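Local atomic coordinates of Phospholipase/Carboxylesterase (PDB entry 4H0C), a protein that probably hydrolyses carboxylic ester bonds, as other phospholipase/carboxylesterase members of the alpha/beta-hydrolase superfamily do, perhaps including palmitoyl-protein thioesters. Residues I201-V204 and N205-L209. Sequence-based numbering, arbitrary orientation.
With NA (sodium ion), chain D.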
ATOM      1  N   ILE A 201     -13.434  -1.416  -6.680  1.00 19.38           N
ATOM      2  CA  ILE A 201     -13.952  -1.852  -5.380  1.00 17.41           C
ATOM      3  C   ILE A 201     -14.576  -3.247  -5.476  1.00 18.51           C
ATOM      4  O   ILE A 201     -14.246  -4.119  -4.657  1.00 20.07           O
ATOM      5  CB  ILE A 201     -14.971  -0.846  -4.791  1.00 18.63           C
ATOM      6  CG1 ILE A 201     -14.276   0.482  -4.454  1.00 19.74           C
ATOM      7  CG2 ILE A 201     -15.669  -1.422  -3.548  1.00 19.76           C
ATOM      8  CD1 ILE A 201     -13.206   0.378  -3.381  1.00 21.95           C
ATOM      9  N   GLN A 202     -15.457  -3.451  -6.464  1.00 22.34           N
ATOM     10  CA  GLN A 202     -16.126  -4.746  -6.651  1.00 23.35           C
ATOM     11  C   GLN A 202     -15.105  -5.825  -6.965  1.00 22.59           C
ATOM     12  O   GLN A 202     -15.211  -6.957  -6.471  1.00 25.26           O
ATOM     13  CB  GLN A 202     -17.098  -4.738  -7.831  1.00 27.77           C
ATOM     14  CG  GLN A 202     -18.251  -3.757  -7.797  1.00 38.40           C
ATOM     15  CD  GLN A 202     -19.187  -3.968  -8.985  1.00 42.01           C
ATOM     16  OE1 GLN A 202     -19.312  -3.102  -9.861  1.00 53.95           O
ATOM     17  NE2 GLN A 202     -19.836  -5.139  -9.031  1.00 47.49           N
ATOM     18  N   LEU A 203     -14.155  -5.487  -7.838  1.00 21.02           N
ATOM     19  CA  LEU A 203     -13.168  -6.461  -8.265  1.00 19.18           C
ATOM     20  C   LEU A 203     -12.316  -6.908  -7.092  1.00 17.51           C
ATOM     21  O   LEU A 203     -12.061  -8.107  -6.931  1.00 18.80           O
ATOM     22  CB  LEU A 203     -12.310  -5.931  -9.410  1.00 22.11           C
ATOM     23  CG  LEU A 203     -11.366  -6.955 -10.040  1.00 22.37           C
ATOM     24  CD1 LEU A 203     -12.073  -8.265 -10.392  1.00 25.03           C
ATOM     25  CD2 LEU A 203     -10.723  -6.302 -11.258  1.00 27.73           C
ATOM     26  N   VAL A 204     -11.902  -5.953  -6.261  1.00 16.25           N
ATOM     27  CA  VAL A 204     -11.106  -6.291  -5.083  1.00 16.25           C
ATOM     28  C   VAL A 204     -11.938  -7.159  -4.125  1.00 15.89           C
ATOM     29  O   VAL A 204     -11.435  -8.133  -3.544  1.00 17.81           O
ATOM     30  CB  VAL A 204     -10.534  -5.029  -4.404  1.00 17.41           C
ATOM     31  CG1 VAL A 204     -10.039  -5.349  -3.008  1.00 18.64           C
ATOM     32  CG2 VAL A 204      -9.386  -4.480  -5.252  1.00 16.39           C
ATOM     33  N   ASN A 205     -13.212  -6.819  -3.965  1.00 17.20           N
ATOM     34  CA  ASN A 205     -14.068  -7.587  -3.043  1.00 15.94           C
ATOM     35  C   ASN A 205     -14.287  -9.026  -3.474  1.00 17.78           C
ATOM     36  O   ASN A 205     -14.421  -9.904  -2.627  1.00 22.33           O
ATOM     37  CB  ASN A 205     -15.420  -6.890  -2.860  1.00 17.21           C
ATOM     38  CG  ASN A 205     -15.324  -5.647  -1.999  1.00 15.70           C
ATOM     39  OD1 ASN A 205     -14.342  -5.440  -1.273  1.00 17.97           O
ATOM     40  ND2 ASN A 205     -16.354  -4.817  -2.066  1.00 18.84           N
ATOM     41  N   ASN A 206     -14.304  -9.256  -4.788  1.00 18.54           N
ATOM     42  CA  ASN A 206     -14.533 -10.589  -5.362  1.00 21.84           C
ATOM     43  C   ASN A 206     -13.267 -11.410  -5.579  1.00 21.76           C
ATOM     44  O   ASN A 206     -13.342 -12.577  -5.974  1.00 25.26           O
ATOM     45  CB  ASN A 206     -15.306 -10.480  -6.675  1.00 23.14           C
ATOM     46  CG  ASN A 206     -16.705  -9.951  -6.477  1.00 29.02           C
ATOM     47  OD1 ASN A 206     -17.422 -10.353  -5.558  1.00 33.79           O
ATOM     48  ND2 ASN A 206     -17.107  -9.048  -7.348  1.00 33.27           N
ATOM     49  N   THR A 207     -12.112 -10.803  -5.302  1.00 22.20           N
ATOM     50  CA  THR A 207     -10.824 -11.464  -5.507  1.00 19.70           C
ATOM     51  C   THR A 207      -9.993 -11.424  -4.231  1.00 17.27           C
ATOM     52  O   THR A 207     -10.058 -12.352  -3.413  1.00 19.27           O
ATOM     53  CB  THR A 207     -10.056 -10.883  -6.723  1.00 21.17           C
ATOM     54  OG1 THR A 207      -9.808  -9.476  -6.539  1.00 21.28           O
ATOM     55  CG2 THR A 207     -10.866 -11.096  -8.025  1.00 23.24           C
ATOM     56  N   ILE A 208      -9.224 -10.357  -4.057  1.00 16.14           N
ATOM     57  CA  ILE A 208      -8.324 -10.233  -2.890  1.00 16.03           C
ATOM     58  C   ILE A 208      -9.078 -10.441  -1.565  1.00 17.77           C
ATOM     59  O   ILE A 208      -8.575 -11.104  -0.641  1.00 18.67           O
ATOM     60  CB  ILE A 208      -7.614  -8.853  -2.809  1.00 15.23           C
ATOM     61  CG1 ILE A 208      -7.003  -8.403  -4.156  1.00 18.94           C
ATOM     62  CG2 ILE A 208      -6.578  -8.858  -1.685  1.00 15.12           C
ATOM     63  CD1 ILE A 208      -5.976  -9.342  -4.776  1.00 20.59           C
ATOM     64  N   LEU A 209     -10.283  -9.870  -1.483  1.00 17.97           N
ATOM     65  CA  LEU A 209     -11.055  -9.903  -0.242  1.00 19.99           C
ATOM     66  C   LEU A 209     -12.165 -10.937  -0.245  1.00 24.65           C
ATOM     67  O   LEU A 209     -13.033 -10.892   0.626  1.00 28.34           O
ATOM     68  CB  LEU A 209     -11.598  -8.505   0.112  1.00 18.76           C
ATOM     69  CG  LEU A 209     -10.534  -7.402   0.271  1.00 17.14           C
ATOM     70  CD1 LEU A 209     -11.194  -6.044   0.467  1.00 17.82           C
ATOM     71  CD2 LEU A 209      -9.567  -7.686   1.416  1.00 16.32           C
TER
HETATM   72 NA    NA D 302      -9.563 -12.863   1.235  1.00 34.36          NA
HETATM   73  O   HOH W   1     -10.449 -12.067   3.520  1.00 37.89           O
HETATM   74  O   HOH W   2      -7.958 -14.289   1.827  1.00 35.00           O
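Val204 and Leu209 meet where the C-terminal helix of this alpha/beta-hydrolase fold unwinds into the chain terminus. The tight side is apolar. Val204 CG1 is anti to the backbone N (chi1 165°), which carries it to 3.7 Å from Leu209 CD1. Val204 also packs on Ile129, Phe131 and Phe155 of the central sheet, and Ile208 rests on Ile129, Pro153 and Phe155. The oxygen of Val204 is gripped twice. Leu209 N donates to Val204 O at 2.9 Å, nearly straight (N-H...O 165°) and close to the line of the carbonyl. Thr207 N lies 3.3 Å from Val204 O, but above the carbonyl plane. One turn earlier, Asn205 N gives a helical bond to Ile201 O. The Asn205 amide lies alongside Ile201, with ND2 3.8 Å from Ile201 CG2. Its OD1 accepts from Lys46 N and its ND2 donates to Val44 O, tying the helix to the 44-46 loop. With an alanine in place of Asn205, Lys46 N and Val44 O would probably lose these partners and a gap open beside Ile201. The other side is looser: Gln202 and Asn206 face solvent, and Leu203 CD1 merely brushes Thr207 CG2 at 3.9 Å. Within the turn, Ile208 O binds a sodium ion, as do Lys210 OXT and two waters. The hydroxyl of Thr207, at chi1 60°, turns back on the helix, and OG1 donates to Leu203 O at 2.7 Å.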